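Local structure of DynE8 (Micromonospora chersina, 4AMM) at residues L89-V93 and A383-A388; A107-H111 and T269-V273; A204-A208 and S274-H278; P297-P301 and W314-V320. The protein probably transfers acyl units to the carrier domain of an iterative enediyne polyketide synthase, of which this chain is the acyltransferase domain. All coordinates share one frame; numbering follows the deposited sequence.

Interaction 1 of 4, residues L89-V93 and A383-A388; sequences LFLVV and AALFAA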
loop_
_atom_site.group_PDB
_atom_site.type_symbol
_atom_site.label_atom_id
_atom_site.label_comp_id
_atom_site.label_asym_id
_atom_site.label_seq_id
_atom_site.Cartn_x
_atom_site.Cartn_y
_atom_site.Cartn_z
ATOM N N LEU A 89 -15.439 -6.288 0.962
ATOM C CA LEU A 89 -16.735 -6.319 0.320
ATOM C C LEU A 89 -16.854 -5.136 -0.548
ATOM O O LEU A 89 -16.647 -4.007 -0.112
ATOM C CB LEU A 89 -17.876 -6.255 1.391
ATOM C CG LEU A 89 -19.222 -5.977 0.743
ATOM C CD1 LEU A 89 -19.604 -7.072 -0.284
ATOM C CD2 LEU A 89 -20.249 -5.877 1.895
ATOM N N PHE A 90 -17.136 -5.363 -1.866
ATOM C CA PHE A 90 -17.133 -4.279 -2.806
ATOM C C PHE A 90 -18.276 -4.442 -3.789
ATOM O O PHE A 90 -18.493 -5.551 -4.320
ATOM C CB PHE A 90 -15.834 -4.206 -3.582
ATOM C CG PHE A 90 -14.611 -4.173 -2.717
ATOM C CD1 PHE A 90 -14.099 -2.926 -2.231
ATOM C CD2 PHE A 90 -13.996 -5.321 -2.347
ATOM C CE1 PHE A 90 -12.984 -2.919 -1.418
ATOM C CE2 PHE A 90 -12.902 -5.308 -1.577
ATOM C CZ PHE A 90 -12.438 -4.079 -1.095
ATOM N N LEU A 91 -19.079 -3.383 -3.971
ATOM C CA LEU A 91 -20.267 -3.404 -4.876
ATOM C C LEU A 91 -20.259 -2.130 -5.630
ATOM O O LEU A 91 -20.236 -1.039 -5.030
ATOM C CB LEU A 91 -21.526 -3.559 -4.020
ATOM C CG LEU A 91 -22.877 -3.432 -4.702
ATOM C CD1 LEU A 91 -23.238 -2.124 -5.447
ATOM C CD2 LEU A 91 -23.263 -4.512 -5.540
ATOM N N VAL A 92 -20.341 -2.235 -6.970
ATOM C CA VAL A 92 -20.295 -1.018 -7.781
ATOM C C VAL A 92 -21.268 -1.176 -8.919
ATOM O O VAL A 92 -21.140 -2.142 -9.675
ATOM C CB VAL A 92 -18.861 -0.783 -8.337
ATOM C CG1 VAL A 92 -18.806 0.414 -9.183
ATOM C CG2 VAL A 92 -17.856 -0.598 -7.210
ATOM N N VAL A 93 -22.244 -0.253 -8.980
ATOM C CA VAL A 93 -23.151 -0.158 -10.142
ATOM C C VAL A 93 -22.787 1.170 -10.855
ATOM O O VAL A 93 -22.650 2.187 -10.218
ATOM C CB VAL A 93 -24.618 -0.111 -9.643
ATOM C CG1 VAL A 93 -25.581 0.074 -10.857
ATOM C CG2 VAL A 93 -24.955 -1.329 -8.888
ATOM N N ALA A 383 -10.786 -8.759 -5.259
ATOM C CA ALA A 383 -12.213 -8.388 -5.242
ATOM C C ALA A 383 -12.318 -6.894 -5.482
ATOM O O ALA A 383 -13.227 -6.462 -6.262
ATOM C CB ALA A 383 -12.837 -8.716 -3.820
ATOM N N ALA A 384 -11.500 -6.039 -4.895
ATOM C CA ALA A 384 -11.536 -4.634 -5.075
ATOM C C ALA A 384 -11.280 -4.310 -6.561
ATOM O O ALA A 384 -12.013 -3.480 -7.147
ATOM C CB ALA A 384 -10.500 -3.893 -4.183
ATOM N N LEU A 385 -10.216 -4.891 -7.154
ATOM C CA LEU A 385 -9.891 -4.588 -8.581
ATOM C C LEU A 385 -11.089 -5.001 -9.401
ATOM O O LEU A 385 -11.390 -4.269 -10.413
ATOM C CB LEU A 385 -8.691 -5.383 -8.940
ATOM C CG LEU A 385 -7.355 -4.898 -8.297
ATOM C CD1 LEU A 385 -6.238 -5.844 -8.512
ATOM C CD2 LEU A 385 -6.926 -3.552 -8.900
ATOM N N PHE A 386 -11.712 -6.140 -9.166
ATOM C CA PHE A 386 -12.815 -6.593 -10.029
ATOM C C PHE A 386 -13.999 -5.691 -9.870
ATOM O O PHE A 386 -14.570 -5.190 -10.852
ATOM C CB PHE A 386 -13.162 -8.075 -9.746
ATOM C CG PHE A 386 -14.317 -8.580 -10.580
ATOM C CD1 PHE A 386 -14.035 -9.085 -11.861
ATOM C CD2 PHE A 386 -15.603 -8.493 -10.131
ATOM C CE1 PHE A 386 -15.094 -9.520 -12.669
ATOM C CE2 PHE A 386 -16.665 -8.896 -10.928
ATOM C CZ PHE A 386 -16.395 -9.461 -12.220
ATOM N N ALA A 387 -14.460 -5.392 -8.658
ATOM C CA ALA A 387 -15.684 -4.615 -8.469
ATOM C C ALA A 387 -15.473 -3.236 -9.023
ATOM O O ALA A 387 -16.428 -2.659 -9.593
ATOM C CB ALA A 387 -16.089 -4.591 -7.001
ATOM N N ALA A 388 -14.308 -2.636 -8.874
ATOM C CA ALA A 388 -14.029 -1.291 -9.347
ATOM C C ALA A 388 -13.829 -1.250 -10.851
ATOM O O ALA A 388 -13.688 -0.153 -11.416
ATOM C CB ALA A 388 -12.790 -0.710 -8.622
#
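In Phe-90, CG lies anti to the carbonyl carbon and beside the backbone N (chi1 -53°), which swings the phenyl ring off the strand and flat against Ala-384 of the helix. The methyl CB of Ala-384 stands over the ring face, 3.8 Å from the centroid of the Phe-90 ring and 16° off its normal, a CH-pi contact. On that same face CA of Ala-384 lies over the ring centre, so backbone as well as methyl packs on the aromatic, while CB of Ala-383 comes within 3.9 Å of Phe-90 CD2. One turn on, the methyl of Ala-387 reaches the root of the side chain, 3.5 Å from Phe-90 CB. Val-92 continues the row with its CB 3.3 Å from Ala-387 O, CG2 beside the same carbonyl. With alanine methyls at this surface, the short helix axis runs 7.8 Å from that of the strand, almost parallel at 4°, consistent with close packing. Segment 383-388 lies at the end of helix 376-387; strand 89-92 lies between strands 52-58 and 81-84 of an antiparallel sheet, with helix 61-76 packed on Leu-89 and Leu-91; Phe-90 and Ala-384 both also touch Leu-344 of strand 344-347, in the parallel sheet.

Interaction 2 of 4, residues A107-H111 and T269-V273; sequences AAPVH and TPLAV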
loop_
_atom_site.group_PDB
_atom_site.type_symbol
_atom_site.label_atom_id
_atom_site.label_comp_id
_atom_site.label_asym_id
_atom_site.label_seq_id
_atom_site.Cartn_x
_atom_site.Cartn_y
_atom_site.Cartn_z
ATOM N N ALA A 107 8.891 -1.625 6.742
ATOM C CA ALA A 107 8.118 -1.492 7.987
ATOM C C ALA A 107 8.798 -0.500 8.926
ATOM O O ALA A 107 10.013 -0.341 8.896
ATOM C CB ALA A 107 8.022 -2.861 8.667
ATOM N N ALA A 108 7.986 0.176 9.735
ATOM C CA ALA A 108 8.450 1.181 10.663
ATOM C C ALA A 108 8.080 0.816 12.126
ATOM O O ALA A 108 7.191 1.447 12.702
ATOM C CB ALA A 108 7.812 2.548 10.290
ATOM N N PRO A 109 8.731 -0.224 12.704
ATOM C CA PRO A 109 8.254 -0.689 14.022
ATOM C C PRO A 109 8.536 0.312 15.127
ATOM O O PRO A 109 9.452 1.080 15.061
ATOM C CB PRO A 109 9.097 -1.964 14.272
ATOM C CG PRO A 109 10.374 -1.730 13.360
ATOM C CD PRO A 109 9.749 -1.143 12.162
ATOM N N VAL A 110 7.680 0.303 16.127
ATOM C CA VAL A 110 7.811 1.136 17.295
ATOM C C VAL A 110 8.841 0.480 18.214
ATOM O O VAL A 110 8.912 -0.772 18.314
ATOM C CB VAL A 110 6.404 1.234 17.951
ATOM C CG1 VAL A 110 6.481 1.642 19.414
ATOM C CG2 VAL A 110 5.518 2.138 17.096
ATOM N N HIS A 111 9.662 1.304 18.858
ATOM C CA HIS A 111 10.781 0.822 19.689
ATOM C C HIS A 111 10.342 -0.050 20.884
ATOM O O HIS A 111 10.793 -1.189 21.045
ATOM C CB HIS A 111 11.674 1.999 20.127
ATOM C CG HIS A 111 12.810 1.626 21.031
ATOM N ND1 HIS A 111 13.910 0.901 20.604
ATOM C CD2 HIS A 111 13.032 1.909 22.341
ATOM C CE1 HIS A 111 14.753 0.747 21.614
ATOM N NE2 HIS A 111 14.246 1.350 22.679
ATOM N N THR A 269 6.485 9.053 19.578
ATOM C CA THR A 269 6.767 7.610 19.689
ATOM C C THR A 269 8.142 7.280 19.101
ATOM O O THR A 269 8.303 7.341 17.898
ATOM C CB THR A 269 5.681 6.826 18.969
ATOM O OG1 THR A 269 4.389 7.137 19.610
ATOM C CG2 THR A 269 5.894 5.311 19.139
ATOM N N PRO A 270 9.123 6.811 19.921
ATOM C CA PRO A 270 10.417 6.392 19.356
ATOM C C PRO A 270 10.255 5.176 18.475
ATOM O O PRO A 270 9.514 4.235 18.818
ATOM C CB PRO A 270 11.241 5.992 20.616
ATOM C CG PRO A 270 10.670 6.899 21.634
ATOM C CD PRO A 270 9.171 6.842 21.398
ATOM N N LEU A 271 10.869 5.175 17.284
ATOM C CA LEU A 271 10.803 4.061 16.401
ATOM C C LEU A 271 12.043 3.142 16.554
ATOM O O LEU A 271 13.137 3.586 16.940
ATOM C CB LEU A 271 10.688 4.539 14.925
ATOM C CG LEU A 271 9.444 5.407 14.693
ATOM C CD1 LEU A 271 9.372 5.767 13.270
ATOM C CD2 LEU A 271 8.142 4.675 15.061
ATOM N N ALA A 272 11.833 1.864 16.233
ATOM C CA ALA A 272 12.942 0.877 16.253
ATOM C C ALA A 272 13.669 0.922 14.956
ATOM O O ALA A 272 13.432 0.131 14.021
ATOM C CB ALA A 272 12.387 -0.545 16.513
ATOM N N VAL A 273 14.603 1.842 14.912
ATOM C CA VAL A 273 15.552 2.010 13.806
ATOM C C VAL A 273 16.785 2.613 14.388
ATOM O O VAL A 273 16.745 3.467 15.279
ATOM C CB VAL A 273 14.863 2.894 12.711
ATOM C CG1 VAL A 273 14.435 4.226 13.240
ATOM C CG2 VAL A 273 15.597 2.997 11.453
HETATM O O HOH W 1 10.943 1.919 12.661
#
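Val-110 and Leu-271 form a single backbone bridge between segments whose end-to-end directions are 99° apart, closed by two hydrogen bonds, Ala-272 N to Pro-109 O at 2.8 Å and His-111 N to Pro-270 O at 2.9 Å. Both are nearly straight, but in each the donor is tilted by about 30° from the carbonyl plane. Pro-109 O is gripped twice, since a water also donates to it at 2.9 Å; the same water makes a weak bond to O of Ala-272, the residue at the centre of an inverse gamma turn. The side chains of Val-110 and Thr-269 cross at about a right angle, both valine methyls meeting the threonine methyl, with Val-110 CG1 3.7 Å from Thr-269 CG2; CG2 of Val-110 also comes within 4.2 Å of CD2 of Leu-271. Cutting Val-110 back to an alanine is likely to open a gap beside Thr-269 CG2 and Leu-271 CD2, freeing the latter to shift. Nearer the turn, Pro-109 CG packs 3.9 Å from Ala-272 CB. His-111 rests CB against Pro-270, 4.0 Å from the CB of that proline, and CG, anti to the backbone N (chi1 177°), leads the ring away, with an edge near Ala-272 CA. The loop 107-111, between strand 99-103 and helix 144-165, thus adds to the edge of a mixed sheet: Thr-269 and Leu-271 pair on their other side with Ser-217 and Met-215 of strand 213-218, while His-111 pairs with Ala-139.

Interaction 3 of 4, residues A204-A208 and S274-H278; sequences AMSAA and SHAFH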
loop_
_atom_site.group_PDB
_atom_site.type_symbol
_atom_site.label_atom_id
_atom_site.label_comp_id
_atom_site.label_asym_id
_atom_site.label_seq_id
_atom_site.Cartn_x
_atom_site.Cartn_y
_atom_site.Cartn_z
ATOM N N ALA A 204 23.688 0.068 0.805
ATOM C CA ALA A 204 24.250 1.471 1.059
ATOM C C ALA A 204 23.602 2.012 2.353
ATOM O O ALA A 204 24.278 2.567 3.234
ATOM C CB ALA A 204 23.965 2.390 -0.119
ATOM N N MET A 205 22.309 1.847 2.504
ATOM C CA MET A 205 21.580 2.446 3.615
ATOM C C MET A 205 21.841 1.739 4.938
ATOM O O MET A 205 21.573 2.316 5.986
ATOM C CB MET A 205 20.087 2.465 3.360
ATOM C CG MET A 205 19.746 3.454 2.197
ATOM S SD MET A 205 18.058 3.556 1.726
ATOM C CE MET A 205 17.390 4.316 3.188
ATOM N N SER A 206 22.351 0.506 4.926
ATOM C CA SER A 206 22.631 -0.236 6.176
ATOM C C SER A 206 23.937 0.235 6.839
ATOM O O SER A 206 24.072 0.019 7.988
ATOM C CB SER A 206 22.751 -1.731 5.862
ATOM O OG SER A 206 23.951 -2.038 5.184
ATOM N N ALA A 207 24.802 0.936 6.137
ATOM C CA ALA A 207 26.054 1.507 6.740
ATOM C C ALA A 207 25.703 2.366 7.936
ATOM O O ALA A 207 24.691 3.092 7.915
ATOM C CB ALA A 207 26.790 2.313 5.699
ATOM N N ALA A 208 26.501 2.366 8.999
ATOM C CA ALA A 208 26.208 3.194 10.124
ATOM C C ALA A 208 26.243 4.647 9.800
ATOM O O ALA A 208 27.047 5.092 8.937
ATOM C CB ALA A 208 27.293 2.864 11.222
ATOM N N SER A 274 17.909 2.240 13.758
ATOM C CA SER A 274 19.230 2.720 14.180
ATOM C C SER A 274 19.801 3.694 13.226
ATOM O O SER A 274 21.007 3.964 13.236
ATOM C CB SER A 274 20.218 1.490 14.226
ATOM O OG SER A 274 19.748 0.551 15.187
ATOM N N HIS A 275 18.952 4.249 12.315
ATOM C CA HIS A 275 19.372 5.256 11.313
ATOM C C HIS A 275 18.366 6.336 11.241
ATOM O O HIS A 275 17.158 6.035 11.286
ATOM C CB HIS A 275 19.448 4.640 9.957
ATOM C CG HIS A 275 20.459 3.562 9.783
ATOM N ND1 HIS A 275 20.241 2.285 10.247
ATOM C CD2 HIS A 275 21.653 3.560 9.139
ATOM C CE1 HIS A 275 21.270 1.518 9.870
ATOM N NE2 HIS A 275 22.163 2.285 9.268
ATOM N N ALA A 276 18.840 7.546 11.084
ATOM C CA ALA A 276 17.987 8.698 10.750
ATOM C C ALA A 276 17.731 8.665 9.245
ATOM O O ALA A 276 18.305 9.487 8.492
ATOM C CB ALA A 276 18.694 9.996 11.191
ATOM N N PHE A 277 16.881 7.708 8.796
ATOM C CA PHE A 277 16.574 7.679 7.371
ATOM C C PHE A 277 15.857 8.966 7.032
ATOM O O PHE A 277 15.227 9.637 7.846
ATOM C CB PHE A 277 15.619 6.481 7.149
ATOM C CG PHE A 277 16.265 5.137 7.329
ATOM C CD1 PHE A 277 17.493 4.788 6.706
ATOM C CD2 PHE A 277 15.610 4.173 8.037
ATOM C CE1 PHE A 277 18.039 3.493 6.909
ATOM C CE2 PHE A 277 16.176 2.863 8.198
ATOM C CZ PHE A 277 17.344 2.560 7.623
ATOM N N HIS A 278 16.001 9.308 5.760
ATOM C CA HIS A 278 15.351 10.535 5.210
ATOM C C HIS A 278 15.768 11.763 5.959
ATOM O O HIS A 278 14.985 12.651 6.315
ATOM C CB HIS A 278 13.815 10.330 5.132
ATOM C CG HIS A 278 13.474 9.317 4.120
ATOM N ND1 HIS A 278 13.646 9.644 2.766
ATOM C CD2 HIS A 278 13.157 8.009 4.165
ATOM C CE1 HIS A 278 13.356 8.576 2.041
ATOM N NE2 HIS A 278 13.081 7.547 2.863
#
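The imidazole of His-275 turns an edge to the carbonyls of Ser-206 and Ala-207, whereas the ring of Phe-277 has Met-205 O at its edge, in plane, and CB of His-275 over one face, offset toward the rim. The N-H on NE2 of His-275 is shared. Its better bond goes to Ala-207 O at 3.0 Å, an oxygen almost exactly in the imidazole plane, although the approach is bent (131°) and NE2 stands 57° above the plane of that carbonyl. A weak bond joins the same NE2 to Ser-206 O at 3.2 Å. Met-205 O is also near, but its angle is too poor for a bond; it lies close to both rings, 3.4 Å from CD2 of His-275 and 3.8 Å from CE1 of Phe-277. Farther in, Met-205 bends at chi3 (68°) and brings its terminal methyl to the phenyl, with Met-205 CE 3.6 Å from Phe-277 CD1. A leucine in place of His-275 would probably leave the carbonyls of Ser-206 and Ala-207 without this donor and loosen the loop from the helix end. His-275 to His-278 spell the HAFH motif associated with malonyl-specific acyltransferases, consistent with malonyl use here, and His-278 hydrogen-bonds Ser-176 through NE2, consistent with a catalytic serine-histidine pair. The contact ties the C-terminal end of helix 191-206 to the loop between strand 268-270 and helix 283-294, with Met-205 also touching Gln-148 of helix 144-165 and Leu-327 of helix 319-328.

Interaction 4 of 4, residues P297-P301 and W314-V320; sequences PWRRP and WADEDPV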
loop_
_atom_site.group_PDB
_atom_site.type_symbol
_atom_site.label_atom_id
_atom_site.label_comp_id
_atom_site.label_asym_id
_atom_site.label_seq_id
_atom_site.Cartn_x
_atom_site.Cartn_y
_atom_site.Cartn_z
ATOM N N PRO A 297 19.984 1.099 -17.363
ATOM C CA PRO A 297 19.367 1.597 -18.609
ATOM C C PRO A 297 17.944 2.167 -18.375
ATOM O O PRO A 297 16.941 1.661 -18.917
ATOM C CB PRO A 297 19.332 0.325 -19.470
ATOM C CG PRO A 297 19.000 -0.775 -18.452
ATOM C CD PRO A 297 19.836 -0.352 -17.195
ATOM N N TRP A 298 17.874 3.254 -17.642
ATOM C CA TRP A 298 16.574 3.915 -17.362
ATOM C C TRP A 298 15.773 4.328 -18.557
ATOM O O TRP A 298 16.379 4.845 -19.551
ATOM C CB TRP A 298 16.801 5.212 -16.530
ATOM C CG TRP A 298 17.370 4.912 -15.156
ATOM C CD1 TRP A 298 18.690 4.965 -14.771
ATOM C CD2 TRP A 298 16.628 4.532 -14.001
ATOM N NE1 TRP A 298 18.827 4.598 -13.460
ATOM C CE2 TRP A 298 17.574 4.321 -12.964
ATOM C CE3 TRP A 298 15.271 4.277 -13.772
ATOM C CZ2 TRP A 298 17.190 3.935 -11.678
ATOM C CZ3 TRP A 298 14.888 3.860 -12.487
ATOM C CH2 TRP A 298 15.837 3.713 -11.453
ATOM N N ARG A 299 14.460 4.107 -18.530
ATOM C CA ARG A 299 13.547 4.652 -19.554
ATOM C C ARG A 299 12.563 5.616 -18.926
ATOM O O ARG A 299 12.309 5.556 -17.717
ATOM C CB ARG A 299 12.792 3.493 -20.240
ATOM C CG ARG A 299 13.701 2.341 -20.729
ATOM C CD ARG A 299 13.067 1.418 -21.765
ATOM N NE ARG A 299 13.995 0.327 -22.109
ATOM C CZ ARG A 299 13.729 -0.694 -22.936
ATOM N NH1 ARG A 299 12.547 -0.781 -23.554
ATOM N NH2 ARG A 299 14.654 -1.626 -23.163
ATOM N N ARG A 300 11.977 6.471 -19.737
ATOM C CA ARG A 300 10.932 7.332 -19.310
ATOM C C ARG A 300 9.739 6.495 -18.813
ATOM O O ARG A 300 9.373 5.539 -19.483
ATOM C CB ARG A 300 10.470 8.152 -20.520
ATOM C CG ARG A 300 9.560 9.287 -20.125
ATOM C CD ARG A 300 9.409 10.344 -21.256
ATOM N NE ARG A 300 8.834 11.616 -20.788
ATOM C CZ ARG A 300 7.526 11.847 -20.629
ATOM N NH1 ARG A 300 6.637 10.882 -20.896
ATOM N NH2 ARG A 300 7.101 13.043 -20.205
ATOM N N PRO A 301 9.165 6.851 -17.639
ATOM C CA PRO A 301 7.941 6.137 -17.225
ATOM C C PRO A 301 6.814 6.325 -18.196
ATOM O O PRO A 301 6.638 7.452 -18.725
ATOM C CB PRO A 301 7.552 6.827 -15.910
ATOM C CG PRO A 301 8.806 7.345 -15.344
ATOM C CD PRO A 301 9.646 7.763 -16.585
ATOM N N TRP A 314 5.628 12.521 -11.764
ATOM C CA TRP A 314 6.890 12.328 -12.438
ATOM C C TRP A 314 6.709 12.888 -13.857
ATOM O O TRP A 314 5.775 12.574 -14.557
ATOM C CB TRP A 314 7.166 10.832 -12.464
ATOM C CG TRP A 314 8.522 10.537 -12.742
ATOM C CD1 TRP A 314 9.097 10.644 -13.999
ATOM C CD2 TRP A 314 9.597 10.083 -11.842
ATOM N NE1 TRP A 314 10.416 10.291 -13.935
ATOM C CE2 TRP A 314 10.770 10.003 -12.650
ATOM C CE3 TRP A 314 9.720 9.761 -10.479
ATOM C CZ2 TRP A 314 11.969 9.577 -12.169
ATOM C CZ3 TRP A 314 10.922 9.379 -10.004
ATOM C CH2 TRP A 314 12.077 9.315 -10.828
ATOM N N ALA A 315 7.635 13.752 -14.245
ATOM C CA ALA A 315 7.560 14.267 -15.629
ATOM C C ALA A 315 8.863 13.813 -16.335
ATOM O O ALA A 315 9.020 12.632 -16.623
ATOM C CB ALA A 315 7.353 15.767 -15.601
ATOM N N ASP A 316 9.795 14.738 -16.542
ATOM C CA ASP A 316 10.992 14.534 -17.370
ATOM C C ASP A 316 12.219 14.183 -16.547
ATOM O O ASP A 316 13.343 14.190 -17.049
ATOM C CB ASP A 316 11.287 15.862 -18.103
ATOM C CG ASP A 316 10.413 16.088 -19.336
ATOM O OD1 ASP A 316 9.875 15.104 -19.914
ATOM O OD2 ASP A 316 10.280 17.282 -19.735
ATOM N N GLU A 317 11.979 13.838 -15.288
ATOM C CA GLU A 317 13.025 13.805 -14.256
ATOM C C GLU A 317 14.183 12.912 -14.573
ATOM O O GLU A 317 14.029 11.861 -15.163
ATOM C CB GLU A 317 12.411 13.214 -12.969
ATOM C CG GLU A 317 10.935 13.518 -12.757
ATOM C CD GLU A 317 10.777 14.928 -12.352
ATOM O OE1 GLU A 317 11.738 15.460 -11.741
ATOM O OE2 GLU A 317 9.724 15.505 -12.663
ATOM N N ASP A 318 15.364 13.284 -14.090
ATOM C CA ASP A 318 16.526 12.377 -14.124
ATOM C C ASP A 318 16.387 11.422 -12.929
ATOM O O ASP A 318 16.445 11.874 -11.799
ATOM C CB ASP A 318 17.827 13.180 -14.019
ATOM C CG ASP A 318 19.086 12.321 -14.055
ATOM O OD1 ASP A 318 19.061 11.108 -13.722
ATOM O OD2 ASP A 318 20.142 12.874 -14.459
ATOM N N PRO A 319 16.107 10.135 -13.192
ATOM C CA PRO A 319 15.814 9.182 -12.096
ATOM C C PRO A 319 17.014 9.051 -11.158
ATOM O O PRO A 319 16.797 8.810 -9.971
ATOM C CB PRO A 319 15.546 7.859 -12.805
ATOM C CG PRO A 319 16.272 8.106 -14.203
ATOM C CD PRO A 319 16.065 9.473 -14.526
ATOM N N VAL A 320 18.259 9.149 -11.630
ATOM C CA VAL A 320 19.399 9.068 -10.773
ATOM C C VAL A 320 19.353 10.235 -9.784
ATOM O O VAL A 320 19.519 10.032 -8.536
ATOM C CB VAL A 320 20.693 9.131 -11.570
ATOM C CG1 VAL A 320 21.851 9.154 -10.598
ATOM C CG2 VAL A 320 20.795 7.925 -12.459
#
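Trp-298 and Pro-319, and then Pro-301 and Trp-314, form two contacts in which a proline ring is the knob set against a flat indole face, each segment supplying one ring of either kind. The CG corner of Pro-319 presses over the five-membered ring of Trp-298, 3.8 Å from its centroid, and Pro-319 CB continues over the seam toward the six-membered ring, 3.7 Å from Trp-298 CE3; the two side chains slide past each other in opposite directions. Beside this, Val-320 CG2 comes within 4.0 Å of Trp-298 NE1, whose hydrogen bond goes to Ala-293 O. In the reciprocal pair, Pro-301 CG sits 3.9 Å from the centroid of the Trp-314 five-membered ring; the opposite face carries CG of Glu-317, so the indole is sandwiched. Both proline contacts are CH-pi, 25° and 26° off the ring normals. At the outer margin Arg-300 reaches Asp-316 in a long salt bridge, a weak hydrogen bond with NH2 of Arg-300 3.5 Å from OD1 of Asp-316, the planar groups 62° apart. Asp-318, the N-cap of helix 319-328, takes a weak bond from Val-320 N: a capped helix start with Pro-319 in its first turn, packed by CH-pi on the face of Trp-298.

How the interactions relate
Interactions 2 and 3 are neighbours, their centres 14 Å apart, because segment 269-273 runs directly into 274-278: the bridge at the sheet edge lies just before the loop that carries His-278 to Ser-176, the likely catalytic pair. Interaction 4, about 25 Å from interaction 3 between centres, is linked to it by two helices. Helix 319-328 starts in interaction 4 and, near its far end, meets Met-205 and His-278; helix 191-206 touches Trp-298 through Leu-197 and ends in interaction 3. Interaction 1 stands apart, about 40 Å from interaction 3 centre to centre and across the middle of the chain, joining the antiparallel sheet to the closing C-terminal helix.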